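PDB 5JJP: nonribosomal peptide synthase from Streptomyces sp. MJ635-86F5, which adenylates an aliphatic beta-amino acid, probably at the expense of ATP and for transfer to a phosphopantetheine arm, as in related adenylation enzymes. Local coordinates for residues 400-408 / 415-423; 358-367 / 379-388. All blocks are in the same frame, centred on the assembly; numbering follows the deposited sequence.

Interaction 1. Residues 400-408 / 415-423; sequences ATRAALVPD and GQVVFRTGD
Ala404, the last residue of helix 398-404, already pairs with a strand: its carbonyl O takes the backbone N-H of Arg420 at 2.9 Å, nearly straight (161°) and in the carbonyl plane. The chain then turns directly from helix into strand 405-407, which runs antiparallel to the start of strand 417-427 as a beta hairpin. Val406 and Val418 form its hydrogen-bonded pair, and the N-H of Asp408 adds a bond of 3.0 Å to Gln416 O. On one face, CB of Ala404 lies in plane at the edge of the Phe419 ring, 3.9 Å from CE1, while CD2 of Leu405 reaches CB of the same phenylalanine. With CG anti to the backbone N (chi1 172°), the Phe419 ring swings forward along its strand, over Thr421 CA and against the helix end. On the other face the methyls of Val406 pack on the aliphatic part of Arg420, CG1 lying 4.1 Å from CD. Two waters complete the join: one donates to Ala403 O at 2.8 Å and accepts from Arg420 NH1, the other donates to Asp408 OD2 and accepts from Gln416 NE2. Asp408 also pairs with Arg386, and Arg420 with Glu382, both on strand 381-386. Four main-chain bonds set the register of the hairpin, and side chains and water close its margins; the charges of Asp408 and Arg420 are probably balanced by the neighbouring strand.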
loop_
_atom_site.group_PDB
_atom_site.type_symbol
_atom_site.label_atom_id
_atom_site.label_comp_id
_atom_site.label_asym_id
_atom_site.label_seq_id
_atom_site.Cartn_x
_atom_site.Cartn_y
_atom_site.Cartn_z
ATOM N N ALA A 400 16.606 0.711 -16.740
ATOM C CA ALA A 400 16.487 0.879 -15.290
ATOM C C ALA A 400 15.918 -0.396 -14.642
ATOM O O ALA A 400 16.290 -0.766 -13.530
ATOM C CB ALA A 400 15.642 2.080 -14.958
ATOM N N THR A 401 15.066 -1.118 -15.350
ATOM C CA THR A 401 14.510 -2.376 -14.833
ATOM C C THR A 401 15.591 -3.405 -14.623
ATOM O O THR A 401 15.683 -4.023 -13.549
ATOM C CB THR A 401 13.448 -2.896 -15.777
ATOM O OG1 THR A 401 12.378 -1.957 -15.772
ATOM C CG2 THR A 401 12.912 -4.261 -15.353
ATOM N N ARG A 402 16.487 -3.510 -15.604
ATOM C CA ARG A 402 17.569 -4.489 -15.561
ATOM C C ARG A 402 18.664 -4.167 -14.556
ATOM O O ARG A 402 19.305 -5.062 -14.031
ATOM C CB ARG A 402 18.149 -4.706 -16.980
ATOM C CG ARG A 402 19.309 -5.688 -17.055
ATOM C CD ARG A 402 19.038 -7.069 -16.396
ATOM N NE ARG A 402 20.255 -7.899 -16.415
ATOM C CZ ARG A 402 21.220 -7.880 -15.482
ATOM N NH1 ARG A 402 21.143 -7.092 -14.403
ATOM N NH2 ARG A 402 22.267 -8.691 -15.614
ATOM N N ALA A 403 18.872 -2.913 -14.252
ATOM C CA ALA A 403 19.827 -2.555 -13.195
ATOM C C ALA A 403 19.271 -2.867 -11.804
ATOM O O ALA A 403 20.008 -3.201 -10.923
ATOM C CB ALA A 403 20.216 -1.077 -13.282
ATOM N N ALA A 404 17.957 -2.798 -11.630
ATOM C CA ALA A 404 17.326 -3.041 -10.310
ATOM C C ALA A 404 17.003 -4.509 -10.132
ATOM O O ALA A 404 17.271 -5.055 -9.078
ATOM C CB ALA A 404 16.088 -2.206 -10.161
ATOM N N LEU A 405 16.452 -5.154 -11.165
ATOM C CA LEU A 405 16.124 -6.573 -11.109
ATOM C C LEU A 405 17.170 -7.438 -11.804
ATOM O O LEU A 405 17.156 -7.563 -13.037
ATOM C CB LEU A 405 14.752 -6.812 -11.731
ATOM C CG LEU A 405 13.578 -6.226 -10.933
ATOM C CD1 LEU A 405 12.322 -6.328 -11.754
ATOM C CD2 LEU A 405 13.365 -6.966 -9.622
ATOM N N VAL A 406 18.043 -8.043 -11.007
ATOM C CA VAL A 406 19.199 -8.713 -11.509
ATOM C C VAL A 406 19.181 -10.212 -11.274
ATOM O O VAL A 406 18.536 -10.707 -10.340
ATOM C CB VAL A 406 20.471 -8.117 -10.944
ATOM C CG1 VAL A 406 20.457 -6.612 -11.103
ATOM C CG2 VAL A 406 20.632 -8.478 -9.488
ATOM N N PRO A 407 19.910 -10.951 -12.123
ATOM C CA PRO A 407 20.014 -12.393 -11.909
ATOM C C PRO A 407 20.514 -12.701 -10.505
ATOM O O PRO A 407 21.393 -12.000 -9.992
ATOM C CB PRO A 407 21.079 -12.825 -12.936
ATOM C CG PRO A 407 20.969 -11.823 -14.027
ATOM C CD PRO A 407 20.727 -10.519 -13.285
ATOM N N ASP A 408 19.897 -13.684 -9.867
ATOM C CA ASP A 408 20.307 -14.121 -8.547
ATOM C C ASP A 408 21.832 -14.278 -8.505
ATOM O O ASP A 408 22.382 -15.126 -9.189
ATOM C CB ASP A 408 19.627 -15.449 -8.267
ATOM C CG ASP A 408 19.958 -16.026 -6.924
ATOM O OD1 ASP A 408 20.675 -15.418 -6.119
ATOM O OD2 ASP A 408 19.460 -17.131 -6.665
ATOM N N GLY A 415 17.422 -18.434 -13.634
ATOM C CA GLY A 415 16.443 -17.467 -14.144
ATOM C C GLY A 415 15.796 -16.635 -13.036
ATOM O O GLY A 415 15.093 -15.661 -13.306
ATOM N N GLN A 416 16.000 -16.999 -11.784
ATOM C CA GLN A 416 15.410 -16.209 -10.705
ATOM C C GLN A 416 16.081 -14.857 -10.685
ATOM O O GLN A 416 17.300 -14.774 -10.878
ATOM C CB GLN A 416 15.590 -16.896 -9.351
ATOM C CG GLN A 416 14.928 -16.117 -8.223
ATOM C CD GLN A 416 14.890 -16.852 -6.876
ATOM O OE1 GLN A 416 14.302 -16.333 -5.919
ATOM N NE2 GLN A 416 15.543 -18.034 -6.768
ATOM N N VAL A 417 15.292 -13.807 -10.402
ATOM C CA VAL A 417 15.832 -12.464 -10.199
ATOM C C VAL A 417 15.656 -11.974 -8.771
ATOM O O VAL A 417 14.833 -12.468 -8.012
ATOM C CB VAL A 417 15.211 -11.402 -11.131
ATOM C CG1 VAL A 417 15.599 -11.657 -12.597
ATOM C CG2 VAL A 417 13.707 -11.321 -10.941
ATOM N N VAL A 418 16.450 -10.977 -8.437
ATOM C CA VAL A 418 16.504 -10.426 -7.116
ATOM C C VAL A 418 16.563 -8.888 -7.286
ATOM O O VAL A 418 16.907 -8.421 -8.367
ATOM C CB VAL A 418 17.744 -11.084 -6.458
ATOM C CG1 VAL A 418 18.742 -10.086 -5.924
ATOM C CG2 VAL A 418 17.332 -12.137 -5.440
ATOM N N PHE A 419 16.231 -8.125 -6.246
ATOM C CA PHE A 419 16.112 -6.658 -6.330
ATOM C C PHE A 419 17.242 -5.962 -5.574
ATOM O O PHE A 419 17.387 -6.137 -4.356
ATOM C CB PHE A 419 14.749 -6.223 -5.728
ATOM C CG PHE A 419 14.563 -4.724 -5.583
ATOM C CD1 PHE A 419 14.842 -3.874 -6.643
ATOM C CD2 PHE A 419 14.107 -4.189 -4.399
ATOM C CE1 PHE A 419 14.657 -2.510 -6.511
ATOM C CE2 PHE A 419 13.929 -2.840 -4.243
ATOM C CZ PHE A 419 14.195 -1.989 -5.308
ATOM N N ARG A 420 18.062 -5.210 -6.301
ATOM C CA ARG A 420 19.061 -4.373 -5.665
ATOM C C ARG A 420 18.348 -3.146 -5.164
ATOM O O ARG A 420 17.948 -2.319 -5.971
ATOM C CB ARG A 420 20.148 -3.932 -6.631
ATOM C CG ARG A 420 21.011 -5.064 -7.189
ATOM C CD ARG A 420 22.097 -4.486 -8.068
ATOM N NE ARG A 420 22.977 -3.591 -7.307
ATOM C CZ ARG A 420 24.006 -2.902 -7.818
ATOM N NH1 ARG A 420 24.310 -3.007 -9.107
ATOM N NH2 ARG A 420 24.709 -2.085 -7.028
ATOM N N THR A 421 18.253 -3.025 -3.837
ATOM C CA THR A 421 17.436 -2.007 -3.187
ATOM C C THR A 421 17.971 -0.627 -3.234
ATOM O O THR A 421 17.249 0.291 -2.993
ATOM C CB THR A 421 17.267 -2.290 -1.668
ATOM O OG1 THR A 421 18.545 -2.324 -1.026
ATOM C CG2 THR A 421 16.584 -3.626 -1.444
ATOM N N GLY A 422 19.271 -0.487 -3.415
ATOM C CA GLY A 422 19.936 0.804 -3.231
ATOM C C GLY A 422 20.100 1.173 -1.771
ATOM O O GLY A 422 20.473 2.302 -1.465
ATOM N N ASP A 423 19.774 0.274 -0.851
ATOM C CA ASP A 423 19.960 0.541 0.576
ATOM C C ASP A 423 21.256 -0.113 1.085
ATOM O O ASP A 423 21.565 -1.250 0.731
ATOM C CB ASP A 423 18.777 -0.015 1.401
ATOM C CG ASP A 423 17.469 0.668 1.118
ATOM O OD1 ASP A 423 17.476 1.878 0.786
ATOM O OD2 ASP A 423 16.408 0.000 1.255
HETATM O O HOH W 1 22.602 -3.887 -11.655
HETATM O O HOH W 2 17.968 -18.896 -8.141
#

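Interaction 2. Residues 358-367 / 379-388; sequences AHHGAEMDVY and VVGEIYLRSP
Strands 363-367 and 381-386 run antiparallel at 148°, adjacent members of the antiparallel sheet that follows the two mixed sheets in this adenylating enzyme. Three hydrogen-bonded pairs, Glu363 with Arg386, Asp365 with Tyr384 and Tyr367 with Glu382, give six backbone bonds; the longest is from Asp365 N to Tyr384 O at 3.3 Å. A type II turn from His359 to Ala362 leads into the first strand, with Gly361 at positive phi, and its Ala362 CB packs 3.8 Å from Ser387 CB.

The face bearing Met364, Val366, Ile383 and Leu385 is apolar. CB of Met364 sits 3.8 Å from CG2 of Ile383, the two side chains lying alongside each other, and CG2 of Val366 crosses to CG1 of Ile383. Leu433 and Tyr329 cover part of this face. Gly381 gives the CG1 methyl of Val366 close access to the backbone, 3.6 Å from Gly381 N.

On the other face Tyr367 and Tyr384 stack face to face, their planes 21° apart and their centroids separated by 4.3 Å. The overlap is offset, so that CB of Tyr367 also makes a CH-pi contact over the Tyr384 ring. Further along, Glu363 and Arg386 lie side by side and point the same way, the glutamate extended and the arginine bent at its third torsion, but their salt bridge is long and Asp408 is the stronger partner of the arginine. The Glu363 carboxylate is turned 78° from the guanidinium plane, its OE1 approaching Arg386 NE obliquely at 3.8 Å.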
loop_
_atom_site.group_PDB
_atom_site.type_symbol
_atom_site.label_atom_id
_atom_site.label_comp_id
_atom_site.label_asym_id
_atom_site.label_seq_id
_atom_site.Cartn_x
_atom_site.Cartn_y
_atom_site.Cartn_z
ATOM N N ALA A 358 13.652 -10.320 6.420
ATOM C CA ALA A 358 12.555 -10.120 5.482
ATOM C C ALA A 358 11.284 -10.791 5.986
ATOM O O ALA A 358 11.354 -11.704 6.766
ATOM C CB ALA A 358 12.916 -10.664 4.127
ATOM N N HIS A 359 10.121 -10.325 5.550
ATOM C CA HIS A 359 8.827 -10.889 6.017
ATOM C C HIS A 359 8.679 -12.284 5.489
ATOM O O HIS A 359 9.407 -12.695 4.578
ATOM C CB HIS A 359 7.613 -10.063 5.565
ATOM C CG HIS A 359 7.456 -9.975 4.075
ATOM N ND1 HIS A 359 6.943 -11.010 3.317
ATOM C CD2 HIS A 359 7.723 -8.970 3.214
ATOM C CE1 HIS A 359 6.902 -10.641 2.048
ATOM N NE2 HIS A 359 7.360 -9.404 1.960
ATOM N N HIS A 360 7.707 -12.993 6.041
ATOM C CA HIS A 360 7.566 -14.390 5.802
ATOM C C HIS A 360 7.428 -14.591 4.269
ATOM O O HIS A 360 6.653 -13.874 3.587
ATOM C CB HIS A 360 6.376 -14.879 6.588
ATOM C CG HIS A 360 6.162 -16.334 6.477
ATOM N ND1 HIS A 360 5.445 -16.897 5.436
ATOM C CD2 HIS A 360 6.598 -17.357 7.242
ATOM C CE1 HIS A 360 5.454 -18.212 5.570
ATOM N NE2 HIS A 360 6.147 -18.515 6.657
ATOM N N GLY A 361 8.183 -15.537 3.717
ATOM C CA GLY A 361 8.152 -15.772 2.279
ATOM C C GLY A 361 9.181 -15.008 1.447
ATOM O O GLY A 361 9.201 -15.142 0.224
ATOM N N ALA A 362 9.986 -14.177 2.094
ATOM C CA ALA A 362 11.008 -13.387 1.420
ATOM C C ALA A 362 12.320 -13.569 2.134
ATOM O O ALA A 362 12.347 -14.156 3.214
ATOM C CB ALA A 362 10.637 -11.924 1.427
ATOM N N GLU A 363 13.396 -13.038 1.557
ATOM C CA GLU A 363 14.718 -13.076 2.179
ATOM C C GLU A 363 15.557 -11.903 1.690
ATOM O O GLU A 363 15.580 -11.548 0.493
ATOM C CB GLU A 363 15.417 -14.387 1.831
ATOM C CG GLU A 363 16.640 -14.755 2.675
ATOM C CD GLU A 363 17.445 -15.852 1.982
ATOM O OE1 GLU A 363 18.173 -15.527 1.006
ATOM O OE2 GLU A 363 17.342 -17.042 2.385
ATOM N N MET A 364 16.289 -11.291 2.617
ATOM C CA MET A 364 17.190 -10.222 2.220
ATOM C C MET A 364 18.519 -10.431 2.886
ATOM O O MET A 364 18.594 -10.975 3.982
ATOM C CB MET A 364 16.616 -8.856 2.553
ATOM C CG MET A 364 16.253 -8.660 3.997
ATOM S SD MET A 364 15.528 -7.021 4.293
ATOM C CE MET A 364 15.499 -7.100 6.060
ATOM N N ASP A 365 19.575 -10.040 2.170
ATOM C CA ASP A 365 20.945 -10.132 2.664
ATOM C C ASP A 365 21.757 -9.006 2.050
ATOM O O ASP A 365 21.271 -8.277 1.183
ATOM C CB ASP A 365 21.561 -11.493 2.317
ATOM C CG ASP A 365 22.793 -11.855 3.207
ATOM O OD1 ASP A 365 23.111 -11.125 4.204
ATOM O OD2 ASP A 365 23.454 -12.868 2.866
ATOM N N VAL A 366 23.000 -8.872 2.503
ATOM C CA VAL A 366 23.801 -7.680 2.236
ATOM C C VAL A 366 24.940 -8.112 1.305
ATOM O O VAL A 366 25.477 -9.205 1.467
ATOM C CB VAL A 366 24.168 -7.084 3.600
ATOM C CG1 VAL A 366 25.599 -6.674 3.698
ATOM C CG2 VAL A 366 23.241 -5.928 3.918
ATOM N N TYR A 367 25.239 -7.297 0.288
ATOM C CA TYR A 367 26.172 -7.676 -0.794
ATOM C C TYR A 367 27.236 -6.651 -1.003
ATOM O O TYR A 367 26.965 -5.473 -0.920
ATOM C CB TYR A 367 25.437 -7.878 -2.116
ATOM C CG TYR A 367 24.781 -9.253 -2.206
ATOM C CD1 TYR A 367 23.611 -9.532 -1.502
ATOM C CD2 TYR A 367 25.353 -10.276 -2.942
ATOM C CE1 TYR A 367 23.028 -10.783 -1.530
ATOM C CE2 TYR A 367 24.778 -11.521 -2.977
ATOM C CZ TYR A 367 23.626 -11.781 -2.249
ATOM O OH TYR A 367 23.034 -13.023 -2.326
ATOM N N VAL A 379 29.869 -5.585 8.694
ATOM C CA VAL A 379 30.384 -4.981 7.479
ATOM C C VAL A 379 29.212 -4.551 6.585
ATOM O O VAL A 379 28.308 -5.348 6.278
ATOM C CB VAL A 379 31.314 -5.949 6.712
ATOM C CG1 VAL A 379 31.719 -5.350 5.360
ATOM C CG2 VAL A 379 32.545 -6.274 7.546
ATOM N N VAL A 380 29.254 -3.290 6.176
ATOM C CA VAL A 380 28.215 -2.690 5.402
ATOM C C VAL A 380 28.261 -3.133 3.949
ATOM O O VAL A 380 29.321 -3.170 3.348
ATOM C CB VAL A 380 28.336 -1.151 5.450
ATOM C CG1 VAL A 380 27.474 -0.480 4.372
ATOM C CG2 VAL A 380 27.949 -0.647 6.822
ATOM N N GLY A 381 27.090 -3.427 3.385
ATOM C CA GLY A 381 26.920 -3.751 1.950
ATOM C C GLY A 381 25.530 -3.310 1.511
ATOM O O GLY A 381 24.807 -2.691 2.292
ATOM N N GLU A 382 25.171 -3.627 0.270
ATOM C CA GLU A 382 23.872 -3.255 -0.293
ATOM C C GLU A 382 22.858 -4.373 -0.092
ATOM O O GLU A 382 23.189 -5.551 -0.294
ATOM C CB GLU A 382 23.980 -3.003 -1.785
ATOM C CG GLU A 382 22.662 -2.573 -2.392
ATOM C CD GLU A 382 22.771 -2.224 -3.868
ATOM O OE1 GLU A 382 23.805 -2.573 -4.485
ATOM O OE2 GLU A 382 21.783 -1.678 -4.401
ATOM N N ILE A 383 21.644 -4.011 0.341
ATOM C CA ILE A 383 20.581 -5.037 0.539
ATOM C C ILE A 383 20.040 -5.461 -0.816
ATOM O O ILE A 383 19.669 -4.612 -1.600
ATOM C CB ILE A 383 19.388 -4.555 1.395
ATOM C CG1 ILE A 383 19.841 -4.154 2.791
ATOM C CG2 ILE A 383 18.342 -5.651 1.525
ATOM C CD1 ILE A 383 18.812 -3.304 3.531
ATOM N N TYR A 384 20.113 -6.771 -1.085
ATOM C CA TYR A 384 19.419 -7.442 -2.190
ATOM C C TYR A 384 18.210 -8.207 -1.618
ATOM O O TYR A 384 18.349 -8.982 -0.685
ATOM C CB TYR A 384 20.296 -8.451 -2.904
ATOM C CG TYR A 384 21.398 -7.878 -3.786
ATOM C CD1 TYR A 384 22.070 -6.691 -3.453
ATOM C CD2 TYR A 384 21.837 -8.578 -4.902
ATOM C CE1 TYR A 384 23.118 -6.209 -4.244
ATOM C CE2 TYR A 384 22.869 -8.113 -5.708
ATOM C CZ TYR A 384 23.520 -6.942 -5.369
ATOM O OH TYR A 384 24.526 -6.465 -6.155
ATOM N N LEU A 385 17.014 -7.946 -2.197
ATOM C CA LEU A 385 15.757 -8.555 -1.733
ATOM C C LEU A 385 15.285 -9.643 -2.704
ATOM O O LEU A 385 15.092 -9.413 -3.887
ATOM C CB LEU A 385 14.717 -7.486 -1.556
ATOM C CG LEU A 385 13.317 -7.903 -1.155
ATOM C CD1 LEU A 385 13.198 -8.436 0.261
ATOM C CD2 LEU A 385 12.448 -6.676 -1.305
ATOM N N ARG A 386 15.145 -10.845 -2.167
ATOM C CA ARG A 386 14.628 -11.973 -2.855
ATOM C C ARG A 386 13.177 -12.127 -2.351
ATOM O O ARG A 386 12.950 -12.405 -1.184
ATOM C CB ARG A 386 15.459 -13.200 -2.488
ATOM C CG ARG A 386 15.049 -14.486 -3.164
ATOM C CD ARG A 386 15.830 -15.662 -2.619
ATOM N NE ARG A 386 17.280 -15.435 -2.683
ATOM C CZ ARG A 386 18.030 -15.748 -3.746
ATOM N NH1 ARG A 386 17.501 -16.284 -4.839
ATOM N NH2 ARG A 386 19.315 -15.534 -3.697
ATOM N N SER A 387 12.199 -11.987 -3.238
ATOM C CA SER A 387 10.825 -12.011 -2.817
ATOM C C SER A 387 9.844 -12.178 -3.966
ATOM O O SER A 387 9.994 -11.526 -5.002
ATOM C CB SER A 387 10.518 -10.671 -2.123
ATOM O OG SER A 387 9.121 -10.502 -1.869
ATOM N N PRO A 388 8.739 -12.893 -3.710
ATOM C CA PRO A 388 7.660 -12.921 -4.662
ATOM C C PRO A 388 6.881 -11.606 -4.830
ATOM O O PRO A 388 6.098 -11.459 -5.764
ATOM C CB PRO A 388 6.749 -14.021 -4.090
ATOM C CG PRO A 388 6.949 -13.976 -2.618
ATOM C CD PRO A 388 8.390 -13.617 -2.468
#

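Overall arrangement
From the N terminus, the chain passes through the two mixed sheets before interaction 2 closes the loop between 367 and 379. Helix 398-404 follows, and interaction 1 then closes the shorter connection between 408 and 415. The contacts are in series, neither nested nor crossed, with centres about 11 Å apart. They meet in one sheet through strand 417-427, which pairs with 381-386, with 405-407 along its first part and also with 433-438, the chain turning a corner at Gly422. At the seam between them Thr421 OG1 makes a probable hydrogen bond with Ile383 O, joining the helix-and-hairpin end to the strands beside Tyr329 of the six-stranded sheet.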